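Local coordinates for Ras-related protein Rab-21 (Homo sapiens, PDB 1Z08), which belongs to the Rab branch of the Ras family of small P-loop G proteins and binds phosphoaminophosphonic acid-guanylate ester together with a magnesium ion, at residues A[121-124]-A[125-128]; A[129-132]-A[133-137]; A[154-157]-A[158-162]. The protein carries 1 engineered substitution. All blocks are in the same frame, centred on the assembly; numbering follows the deposited sequence.

Overall arrangement
The three contacts follow one another along the C-terminal half of a Ras-like fold, a six-stranded mixed sheet flanked by helices. Contact 1 is a turn at the surface after strand 113-119, on the guanine side of the bound phosphoaminophosphonic acid-guanylate ester. Contact 2 adjoins it directly in sequence and starts helix 131-140, which leads to the edge strand 144-148; the centres of contacts 1 and 2 are 14 Å apart. Contact 3 has its centre 19 Å from those of the other two, although its nearest atoms come within about 4 Å of contact 1. Contact 1 touches the ligand and contact 3 begins nearby, the I156 side chain lying about 7 Å from it; contacts 2 and 3 form the N-terminal turns of helices 131-140 and 156-168.

Contact 1 (A[121-124]-A[125-128]); sequences IDLE and KERH. With GNP (phosphoaminophosphonic acid-guanylate ester), chain F.
E124 and R127 clasp each other across a tight turn that directly follows the NKxD guanine-recognition motif of Ras-like G proteins, whose aspartate is D122. The E124 chain kinks at its second torsion (chi2 59°), turning the carboxylate back over the turn. There OE1 of E124 receives NE of R127 at 2.9 Å in a nearly straight salt bridge (N-H...O 167°). The bond uses the syn side of the carboxylate and lies close to the guanidinium plane. The two flat groups are twisted 34° against each other, and the bonded pair is NE with OE1, not a flat double fork. A water accepts from NH2 of R127 at 2.9 Å and lies so close to OE1 of E124 that this second contact is doubtful in detail. NH1 of R127 turns instead to the carbonyl of V129. The backbone closes the turn with N of E126 on O of L123 (2.9 Å) and N of R127 on O of E124 (3.0 Å). On the nucleotide side, the carboxylate of D122 reads the guanine edge of phosphoaminophosphonic acid-guanylate ester as a fork: OD1 of D122 takes N1 of the base at 2.8 Å and OD2 of D122 takes N2 of the same base at 2.9 Å. OD1 is also held by OG of S149, which probably helps fix the rotation of the carboxylate. The L123 side chain reaches both ways, with CD1 of L123 resting 3.5 Å from N2 of the guanine and its CD2 branch against OE2 of E126.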
ATOM      1  N   ILE A 121      -1.235  12.485  -4.471  1.00 11.87           N
ATOM      2  CA  ILE A 121      -2.405  13.228  -4.971  1.00 12.40           C
ATOM      3  C   ILE A 121      -2.277  14.748  -4.795  1.00 12.88           C
ATOM      4  O   ILE A 121      -3.033  15.519  -5.397  1.00 13.16           O
ATOM      5  CB  ILE A 121      -3.762  12.706  -4.412  1.00 12.32           C
ATOM      6  CG1 ILE A 121      -3.830  12.859  -2.884  1.00 12.51           C
ATOM      7  CG2 ILE A 121      -4.015  11.269  -4.886  1.00 12.39           C
ATOM      8  CD1 ILE A 121      -5.203  12.571  -2.282  1.00 12.62           C
ATOM      9  N   ASP A 122      -1.308  15.170  -3.984  1.00 13.36           N
ATOM     10  CA  ASP A 122      -0.957  16.588  -3.866  1.00 13.82           C
ATOM     11  C   ASP A 122      -0.361  17.123  -5.174  1.00 14.13           C
ATOM     12  O   ASP A 122      -0.304  18.338  -5.391  1.00 14.40           O
ATOM     13  CB  ASP A 122       0.007  16.814  -2.693  1.00 13.55           C
ATOM     14  CG  ASP A 122       1.299  16.028  -2.831  1.00 13.73           C
ATOM     15  OD1 ASP A 122       1.268  14.788  -2.685  1.00 13.47           O
ATOM     16  OD2 ASP A 122       2.348  16.657  -3.083  1.00 13.61           O
ATOM     17  N   LEU A 123       0.070  16.204  -6.039  1.00 14.38           N
ATOM     18  CA  LEU A 123       0.600  16.541  -7.357  1.00 14.92           C
ATOM     19  C   LEU A 123      -0.431  16.293  -8.464  1.00 15.25           C
ATOM     20  O   LEU A 123      -0.079  15.895  -9.577  1.00 15.41           O
ATOM     21  CB  LEU A 123       1.890  15.754  -7.628  1.00 14.86           C
ATOM     22  CG  LEU A 123       3.068  15.902  -6.659  1.00 15.01           C
ATOM     23  CD1 LEU A 123       4.223  15.002  -7.095  1.00 15.03           C
ATOM     24  CD2 LEU A 123       3.529  17.354  -6.551  1.00 15.30           C
ATOM     25  N   GLU A 124      -1.700  16.542  -8.147  1.00 16.02           N
ATOM     26  CA  GLU A 124      -2.818  16.342  -9.080  1.00 16.56           C
ATOM     27  C   GLU A 124      -2.633  17.084 -10.413  1.00 16.90           C
ATOM     28  O   GLU A 124      -2.991  16.562 -11.472  1.00 16.56           O
ATOM     29  CB  GLU A 124      -4.144  16.731  -8.408  1.00 16.96           C
ATOM     30  CG  GLU A 124      -5.389  16.674  -9.308  1.00 18.25           C
ATOM     31  CD  GLU A 124      -5.648  15.296  -9.913  1.00 20.46           C
ATOM     32  OE1 GLU A 124      -5.335  14.274  -9.269  1.00 21.16           O
ATOM     33  OE2 GLU A 124      -6.184  15.239 -11.041  1.00 22.34           O
ATOM     34  N   LYS A 125      -2.056  18.286 -10.352  1.00 17.20           N
ATOM     35  CA  LYS A 125      -1.757  19.078 -11.552  1.00 17.82           C
ATOM     36  C   LYS A 125      -0.832  18.346 -12.525  1.00 17.52           C
ATOM     37  O   LYS A 125      -0.829  18.634 -13.726  1.00 17.90           O
ATOM     38  CB  LYS A 125      -1.122  20.416 -11.168  1.00 18.11           C
ATOM     39  CG  LYS A 125      -2.069  21.415 -10.538  1.00 19.69           C
ATOM     40  CD  LYS A 125      -1.346  22.726 -10.290  1.00 21.92           C
ATOM     41  CE  LYS A 125      -2.290  23.809  -9.821  1.00 22.84           C
ATOM     42  NZ  LYS A 125      -1.638  25.144  -9.905  1.00 24.26           N
ATOM     43  N   GLU A 126      -0.053  17.403 -11.998  1.00 16.96           N
ATOM     44  CA  GLU A 126       0.901  16.634 -12.795  1.00 16.84           C
ATOM     45  C   GLU A 126       0.454  15.183 -13.015  1.00 15.91           C
ATOM     46  O   GLU A 126       1.251  14.338 -13.419  1.00 15.80           O
ATOM     47  CB  GLU A 126       2.289  16.666 -12.139  1.00 16.77           C
ATOM     48  CG  GLU A 126       2.866  18.067 -11.946  1.00 18.10           C
ATOM     49  CD  GLU A 126       4.086  18.079 -11.037  1.00 18.43           C
ATOM     50  OE1 GLU A 126       5.051  17.334 -11.312  1.00 20.63           O
ATOM     51  OE2 GLU A 126       4.079  18.837 -10.044  1.00 21.72           O
ATOM     52  N   ARG A 127      -0.821  14.900 -12.754  1.00 15.25           N
ATOM     53  CA  ARG A 127      -1.359  13.545 -12.918  1.00 14.48           C
ATOM     54  C   ARG A 127      -1.176  13.028 -14.344  1.00 14.43           C
ATOM     55  O   ARG A 127      -1.458  13.739 -15.312  1.00 14.03           O
ATOM     56  CB  ARG A 127      -2.841  13.498 -12.526  1.00 14.55           C
ATOM     57  CG  ARG A 127      -3.538  12.191 -12.892  1.00 14.09           C
ATOM     58  CD  ARG A 127      -4.982  12.149 -12.415  1.00 13.96           C
ATOM     59  NE  ARG A 127      -5.098  11.960 -10.967  1.00 12.80           N
ATOM     60  CZ  ARG A 127      -4.928  10.803 -10.329  1.00 11.81           C
ATOM     61  NH1 ARG A 127      -4.615   9.693 -10.991  1.00 10.97           N
ATOM     62  NH2 ARG A 127      -5.076  10.757  -9.012  1.00 12.17           N
ATOM     63  N   HIS A 128      -0.697  11.792 -14.460  1.00 14.15           N
ATOM     64  CA  HIS A 128      -0.584  11.119 -15.754  1.00 14.35           C
ATOM     65  C   HIS A 128      -1.263   9.751 -15.774  1.00 13.68           C
ATOM     66  O   HIS A 128      -1.411   9.141 -16.835  1.00 13.97           O
ATOM     67  CB  HIS A 128       0.880  10.993 -16.176  1.00 14.67           C
ATOM     68  CG  HIS A 128       1.518  12.304 -16.505  1.00 16.84           C
ATOM     69  ND1 HIS A 128       1.114  13.080 -17.569  1.00 19.30           N
ATOM     70  CD2 HIS A 128       2.522  12.985 -15.903  1.00 18.62           C
ATOM     71  CE1 HIS A 128       1.843  14.180 -17.612  1.00 19.63           C
ATOM     72  NE2 HIS A 128       2.705  14.146 -16.612  1.00 19.45           N
TER
HETATM   73  PG  GNP F1200      12.428   3.021  -2.577  1.00 13.47           P
HETATM   74  O1G GNP F1200      13.621   3.245  -3.478  1.00 12.58           O
HETATM   75  O2G GNP F1200      12.744   3.000  -1.104  1.00 13.66           O
HETATM   76  O3G GNP F1200      11.797   1.770  -3.119  1.00 14.09           O
HETATM   77  N3B GNP F1200      11.386   4.224  -2.803  1.00 12.55           N
HETATM   78  PB  GNP F1200      10.048   4.545  -1.986  1.00 12.47           P
HETATM   79  O1B GNP F1200       8.867   3.960  -2.654  1.00 11.37           O
HETATM   80  O2B GNP F1200      10.250   4.171  -0.567  1.00 11.61           O
HETATM   81  O3A GNP F1200       9.809   6.063  -2.062  1.00 10.52           O
HETATM   82  PA  GNP F1200      10.105   7.147  -1.008  1.00 10.55           P
HETATM   83  O1A GNP F1200       9.110   7.071   0.082  1.00 10.32           O
HETATM   84  O2A GNP F1200      11.534   7.174  -0.607  1.00 11.19           O
HETATM   85  O5' GNP F1200       9.807   8.497  -1.760  1.00 10.93           O
HETATM   86  C5' GNP F1200      10.391   8.750  -3.037  1.00  9.94           C
HETATM   87  C4' GNP F1200      10.207  10.211  -3.407  1.00 10.81           C
HETATM   88  O4' GNP F1200       8.795  10.509  -3.553  1.00 10.35           O
HETATM   89  C3' GNP F1200      10.748  11.211  -2.390  1.00 10.83           C
HETATM   90  O3' GNP F1200      11.293  12.307  -3.100  1.00 10.84           O
HETATM   91  C2' GNP F1200       9.499  11.576  -1.589  1.00 10.84           C
HETATM   92  O2' GNP F1200       9.564  12.834  -0.945  1.00 10.39           O
HETATM   93  C1' GNP F1200       8.445  11.577  -2.693  1.00 10.85           C
HETATM   94  N9  GNP F1200       7.085  11.384  -2.200  1.00 10.67           N
HETATM   95  C8  GNP F1200       6.600  10.325  -1.465  1.00 10.93           C
HETATM   96  N7  GNP F1200       5.336  10.438  -1.163  1.00 10.85           N
HETATM   97  C5  GNP F1200       4.957  11.649  -1.736  1.00 11.07           C
HETATM   98  C6  GNP F1200       3.702  12.315  -1.747  1.00 11.05           C
HETATM   99  O6  GNP F1200       2.635  11.948  -1.238  1.00 10.97           O
HETATM  100  N1  GNP F1200       3.744  13.524  -2.450  1.00 10.69           N
HETATM  101  C2  GNP F1200       4.870  14.031  -3.057  1.00 10.95           C
HETATM  102  N2  GNP F1200       4.735  15.208  -3.685  1.00 11.06           N
HETATM  103  N3  GNP F1200       6.048  13.420  -3.055  1.00 10.81           N
HETATM  104  C4  GNP F1200       6.024  12.242  -2.376  1.00 10.78           C
HETATM  105  O   HOH W   1      -1.012  19.687  -7.903  1.00 19.93           O
HETATM  106  O   HOH W   2      -6.495  12.846  -7.507  1.00 32.57           O

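Contact 2 (A[129-132]-A[133-137]); sequences VSIQ and EAESY
A chi1 of 163° sets OG of S130 opposite its amide nitrogen and beside the carbonyl carbon, over the first turn of helix 131-140, while the extended chain of E133 (chi1 -179°) carries its carboxylate back towards the N-H of S130. The result is a serine N-cap at the head of the helix in a beta-alpha-beta unit of the Ras-like fold: N of E133 donates to OG of S130 at 2.9 Å, well aligned at 164°. A capping box would close with the glutamate carboxylate on the serine N-H; here a water intervenes, accepting from N of S130 at 2.8 Å and lying 2.9 Å from OE1 of E133. The other carboxylate oxygen, OE2, is bonded to NE2 of Q95 on helix 91-108. Regular helical bonds start at the cap itself, where N of A134 meets O of S130 at 3.0 Å. A134 turns its methyl to the protein interior, against F94 and Y86, and V129 packs on Y86 just before the helix. Farther round, I131 and E135 run side by side and point the same way, beside H147 of strand 144-148, with CG2 of I131 3.6 Å from OE2 of E135.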
ATOM      1  N   VAL A 129      -1.673   9.274 -14.601  1.00 12.84           N
ATOM      2  CA  VAL A 129      -2.418   8.018 -14.505  1.00 12.00           C
ATOM      3  C   VAL A 129      -3.918   8.300 -14.529  1.00 11.56           C
ATOM      4  O   VAL A 129      -4.388   9.221 -13.868  1.00 11.68           O
ATOM      5  CB  VAL A 129      -2.048   7.228 -13.224  1.00 11.99           C
ATOM      6  CG1 VAL A 129      -2.873   5.943 -13.117  1.00 12.16           C
ATOM      7  CG2 VAL A 129      -0.563   6.902 -13.214  1.00 11.50           C
ATOM      8  N   SER A 130      -4.656   7.503 -15.301  1.00 10.88           N
ATOM      9  CA  SER A 130      -6.111   7.594 -15.365  1.00 10.41           C
ATOM     10  C   SER A 130      -6.739   7.033 -14.085  1.00 10.35           C
ATOM     11  O   SER A 130      -6.567   5.852 -13.778  1.00 10.09           O
ATOM     12  CB  SER A 130      -6.629   6.822 -16.588  1.00 10.35           C
ATOM     13  OG  SER A 130      -8.019   6.559 -16.491  1.00  9.48           O
ATOM     14  N   ILE A 131      -7.459   7.877 -13.345  1.00 10.15           N
ATOM     15  CA  ILE A 131      -8.190   7.425 -12.152  1.00 10.26           C
ATOM     16  C   ILE A 131      -9.175   6.322 -12.537  1.00 10.04           C
ATOM     17  O   ILE A 131      -9.273   5.298 -11.857  1.00  9.96           O
ATOM     18  CB  ILE A 131      -8.954   8.576 -11.451  1.00 10.20           C
ATOM     19  CG1 ILE A 131      -7.974   9.593 -10.855  1.00 10.34           C
ATOM     20  CG2 ILE A 131      -9.886   8.031 -10.350  1.00 10.44           C
ATOM     21  CD1 ILE A 131      -8.631  10.795 -10.204  1.00 10.71           C
ATOM     22  N   GLN A 132      -9.886   6.534 -13.641  1.00  9.76           N
ATOM     23  CA  GLN A 132     -10.895   5.585 -14.091  1.00 10.03           C
ATOM     24  C   GLN A 132     -10.300   4.225 -14.448  1.00  9.90           C
ATOM     25  O   GLN A 132     -10.865   3.191 -14.083  1.00  9.74           O
ATOM     26  CB  GLN A 132     -11.719   6.170 -15.243  1.00 10.19           C
ATOM     27  CG  GLN A 132     -12.515   7.420 -14.837  1.00 11.34           C
ATOM     28  CD  GLN A 132     -13.473   7.159 -13.689  1.00 13.63           C
ATOM     29  OE1 GLN A 132     -14.478   6.467 -13.848  1.00 15.61           O
ATOM     30  NE2 GLN A 132     -13.165   7.715 -12.522  1.00 14.57           N
ATOM     31  N   GLU A 133      -9.160   4.231 -15.138  1.00  9.81           N
ATOM     32  CA  GLU A 133      -8.449   2.996 -15.468  1.00 10.19           C
ATOM     33  C   GLU A 133      -7.973   2.272 -14.207  1.00 10.24           C
ATOM     34  O   GLU A 133      -8.130   1.052 -14.090  1.00 10.17           O
ATOM     35  CB  GLU A 133      -7.258   3.272 -16.396  1.00 10.21           C
ATOM     36  CG  GLU A 133      -6.479   2.011 -16.792  1.00 10.20           C
ATOM     37  CD  GLU A 133      -5.266   2.289 -17.668  1.00 10.31           C
ATOM     38  OE1 GLU A 133      -4.978   3.466 -17.958  1.00 11.09           O
ATOM     39  OE2 GLU A 133      -4.594   1.316 -18.070  1.00 11.00           O
ATOM     40  N   ALA A 134      -7.391   3.029 -13.274  1.00 10.32           N
ATOM     41  CA  ALA A 134      -6.866   2.461 -12.025  1.00 10.60           C
ATOM     42  C   ALA A 134      -7.960   1.839 -11.165  1.00 10.77           C
ATOM     43  O   ALA A 134      -7.799   0.723 -10.656  1.00 10.69           O
ATOM     44  CB  ALA A 134      -6.100   3.518 -11.238  1.00 10.75           C
ATOM     45  N   GLU A 135      -9.068   2.559 -11.010  1.00 10.98           N
ATOM     46  CA  GLU A 135     -10.204   2.081 -10.222  1.00 11.63           C
ATOM     47  C   GLU A 135     -10.851   0.867 -10.875  1.00 11.29           C
ATOM     48  O   GLU A 135     -11.139  -0.126 -10.197  1.00 10.93           O
ATOM     49  CB  GLU A 135     -11.237   3.190 -10.018  1.00 11.60           C
ATOM     50  CG  GLU A 135     -10.788   4.280  -9.057  1.00 12.77           C
ATOM     51  CD  GLU A 135     -11.876   5.283  -8.751  1.00 13.33           C
ATOM     52  OE1 GLU A 135     -12.946   5.240  -9.399  1.00 16.59           O
ATOM     53  OE2 GLU A 135     -11.655   6.126  -7.859  1.00 16.64           O
ATOM     54  N   SER A 136     -11.061   0.953 -12.190  1.00 11.07           N
ATOM     55  CA  SER A 136     -11.599  -0.158 -12.976  1.00 11.14           C
ATOM     56  C   SER A 136     -10.724  -1.402 -12.836  1.00 11.29           C
ATOM     57  O   SER A 136     -11.235  -2.497 -12.579  1.00 11.45           O
ATOM     58  CB  SER A 136     -11.730   0.227 -14.453  1.00 11.29           C
ATOM     59  OG  SER A 136     -12.098  -0.898 -15.237  1.00 10.75           O
ATOM     60  N   TYR A 137      -9.412  -1.228 -12.987  1.00 11.31           N
ATOM     61  CA  TYR A 137      -8.490  -2.345 -12.842  1.00 11.51           C
ATOM     62  C   TYR A 137      -8.587  -2.957 -11.446  1.00 11.53           C
ATOM     63  O   TYR A 137      -8.698  -4.177 -11.306  1.00 11.13           O
ATOM     64  CB  TYR A 137      -7.041  -1.949 -13.163  1.00 11.74           C
ATOM     65  CG  TYR A 137      -6.080  -3.077 -12.878  1.00 12.11           C
ATOM     66  CD1 TYR A 137      -6.023  -4.193 -13.712  1.00 12.62           C
ATOM     67  CD2 TYR A 137      -5.258  -3.051 -11.751  1.00 11.97           C
ATOM     68  CE1 TYR A 137      -5.155  -5.249 -13.442  1.00 13.11           C
ATOM     69  CE2 TYR A 137      -4.390  -4.102 -11.471  1.00 12.75           C
ATOM     70  CZ  TYR A 137      -4.346  -5.194 -12.320  1.00 12.82           C
ATOM     71  OH  TYR A 137      -3.487  -6.236 -12.054  1.00 13.74           O
TER
HETATM   72  O   HOH W   3      -3.323   5.504 -16.733  1.00 13.13           O
HETATM   73  O   HOH W   4     -15.514   6.620 -10.228  1.00 57.46           O

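Contact 3 (A[154-157]-A[158-162]); sequences KGIE and ELFLD
E157, E158 and I156 form the first turn of helix 156-168 in the Ras-like fold, with G155 at the N-cap. E158 bends sharply at its second torsion (chi2 89°), and this folds its carboxylate back over the start of the helix: OE1 of E158 lies 3.3 Å from CA of G155. The other oxygen, OE2 of E158, accepts a bond of 2.9 Å from a water that in turn takes the N-H of G155 at 2.7 Å. The water stands in for the reciprocal half only; with glycine at the N-cap this is not a capping box. A negative group at this end of a helix would be expected to interact favourably with the helix dipole. E157 engages mainly through its backbone and CB: O of E157 receives N of L161 at 3.0 Å, and CB of E157 lies 3.6 Å from OE1 of E158. I156 faces inward against L22, R25 and Y26 of helix 19-28, next to F160, whose ring stacks with Y26. I156 and F160 point the same way, joined by a nearly straight bond from N of F160 to O of I156 (174°). The ring turns its edge to the isoleucine, whose CG2 lies in the ring plane, 3.9 Å from CE2 of F160.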
ATOM      1  N   LYS A 154      -2.817  12.699   3.634  1.00 15.55           N
ATOM      2  CA  LYS A 154      -4.193  12.512   3.183  1.00 15.39           C
ATOM      3  C   LYS A 154      -4.444  11.058   2.803  1.00 14.98           C
ATOM      4  O   LYS A 154      -3.662  10.465   2.059  1.00 14.53           O
ATOM      5  CB  LYS A 154      -4.497  13.417   1.988  1.00 15.55           C
ATOM      6  CG  LYS A 154      -4.549  14.902   2.324  1.00 16.93           C
ATOM      7  CD  LYS A 154      -4.718  15.734   1.069  1.00 19.28           C
ATOM      8  CE  LYS A 154      -5.004  17.186   1.409  1.00 20.69           C
ATOM      9  NZ  LYS A 154      -5.067  18.008   0.165  1.00 22.85           N
ATOM     10  N   GLY A 155      -5.530  10.493   3.328  1.00 14.72           N
ATOM     11  CA  GLY A 155      -5.970   9.141   2.961  1.00 14.62           C
ATOM     12  C   GLY A 155      -5.223   7.967   3.583  1.00 14.54           C
ATOM     13  O   GLY A 155      -5.597   6.815   3.364  1.00 14.29           O
ATOM     14  N   ILE A 156      -4.179   8.247   4.361  1.00 14.60           N
ATOM     15  CA  ILE A 156      -3.335   7.181   4.927  1.00 14.67           C
ATOM     16  C   ILE A 156      -3.994   6.476   6.115  1.00 14.91           C
ATOM     17  O   ILE A 156      -3.981   5.246   6.202  1.00 14.66           O
ATOM     18  CB  ILE A 156      -1.920   7.694   5.289  1.00 14.73           C
ATOM     19  CG1 ILE A 156      -1.222   8.213   4.029  1.00 14.81           C
ATOM     20  CG2 ILE A 156      -1.090   6.584   5.932  1.00 14.59           C
ATOM     21  CD1 ILE A 156       0.044   8.989   4.293  1.00 15.85           C
ATOM     22  N   GLU A 157      -4.560   7.262   7.026  1.00 15.35           N
ATOM     23  CA  GLU A 157      -5.324   6.722   8.146  1.00 15.96           C
ATOM     24  C   GLU A 157      -6.451   5.842   7.624  1.00 15.79           C
ATOM     25  O   GLU A 157      -6.654   4.729   8.106  1.00 15.87           O
ATOM     26  CB  GLU A 157      -5.897   7.855   9.005  1.00 16.42           C
ATOM     27  CG  GLU A 157      -4.850   8.711   9.712  1.00 18.08           C
ATOM     28  CD  GLU A 157      -4.038   7.941  10.744  1.00 20.48           C
ATOM     29  OE1 GLU A 157      -4.606   7.072  11.443  1.00 22.01           O
ATOM     30  OE2 GLU A 157      -2.826   8.213  10.859  1.00 21.55           O
ATOM     31  N   GLU A 158      -7.155   6.359   6.619  1.00 15.74           N
ATOM     32  CA  GLU A 158      -8.276   5.683   5.974  1.00 15.82           C
ATOM     33  C   GLU A 158      -7.853   4.378   5.289  1.00 15.36           C
ATOM     34  O   GLU A 158      -8.557   3.370   5.384  1.00 15.11           O
ATOM     35  CB  GLU A 158      -8.943   6.628   4.967  1.00 16.22           C
ATOM     36  CG  GLU A 158      -9.589   7.883   5.585  1.00 17.96           C
ATOM     37  CD  GLU A 158      -8.649   9.089   5.716  1.00 19.77           C
ATOM     38  OE1 GLU A 158      -7.424   8.917   5.902  1.00 18.80           O
ATOM     39  OE2 GLU A 158      -9.155  10.230   5.640  1.00 21.74           O
ATOM     40  N   LEU A 159      -6.704   4.404   4.611  1.00 14.83           N
ATOM     41  CA  LEU A 159      -6.159   3.221   3.931  1.00 14.57           C
ATOM     42  C   LEU A 159      -5.909   2.062   4.896  1.00 14.45           C
ATOM     43  O   LEU A 159      -6.392   0.948   4.678  1.00 14.40           O
ATOM     44  CB  LEU A 159      -4.862   3.568   3.178  1.00 14.38           C
ATOM     45  CG  LEU A 159      -3.931   2.429   2.727  1.00 14.42           C
ATOM     46  CD1 LEU A 159      -4.565   1.538   1.665  1.00 14.14           C
ATOM     47  CD2 LEU A 159      -2.596   2.983   2.243  1.00 14.38           C
ATOM     48  N   PHE A 160      -5.148   2.327   5.955  1.00 14.48           N
ATOM     49  CA  PHE A 160      -4.792   1.281   6.910  1.00 14.59           C
ATOM     50  C   PHE A 160      -5.991   0.810   7.726  1.00 14.77           C
ATOM     51  O   PHE A 160      -6.112  -0.380   8.015  1.00 14.77           O
ATOM     52  CB  PHE A 160      -3.638   1.723   7.810  1.00 14.48           C
ATOM     53  CG  PHE A 160      -2.293   1.670   7.134  1.00 14.52           C
ATOM     54  CD1 PHE A 160      -1.603   0.464   7.021  1.00 14.36           C
ATOM     55  CD2 PHE A 160      -1.719   2.822   6.605  1.00 14.25           C
ATOM     56  CE1 PHE A 160      -0.363   0.408   6.394  1.00 14.23           C
ATOM     57  CE2 PHE A 160      -0.475   2.778   5.978  1.00 14.11           C
ATOM     58  CZ  PHE A 160       0.205   1.569   5.871  1.00 14.17           C
ATOM     59  N   LEU A 161      -6.876   1.741   8.081  1.00 15.00           N
ATOM     60  CA  LEU A 161      -8.105   1.397   8.800  1.00 15.57           C
ATOM     61  C   LEU A 161      -8.993   0.480   7.963  1.00 15.38           C
ATOM     62  O   LEU A 161      -9.482  -0.536   8.459  1.00 15.56           O
ATOM     63  CB  LEU A 161      -8.879   2.657   9.223  1.00 15.59           C
ATOM     64  CG  LEU A 161     -10.245   2.468   9.906  1.00 16.35           C
ATOM     65  CD1 LEU A 161     -10.103   1.789  11.262  1.00 17.37           C
ATOM     66  CD2 LEU A 161     -10.979   3.797  10.053  1.00 16.11           C
ATOM     67  N   ASP A 162      -9.184   0.834   6.693  1.00 15.27           N
ATOM     68  CA  ASP A 162     -10.015   0.042   5.791  1.00 15.18           C
ATOM     69  C   ASP A 162      -9.403  -1.329   5.516  1.00 15.07           C
ATOM     70  O   ASP A 162     -10.117  -2.331   5.489  1.00 14.73           O
ATOM     71  CB  ASP A 162     -10.274   0.783   4.475  1.00 15.30           C
ATOM     72  CG  ASP A 162     -11.461   0.217   3.713  1.00 15.34           C
ATOM     73  OD1 ASP A 162     -11.282  -0.205   2.551  1.00 15.39           O
ATOM     74  OD2 ASP A 162     -12.572   0.182   4.286  1.00 15.67           O
TER
HETATM   75  O   HOH W   5      -7.235  12.141   4.708  1.00 21.54           O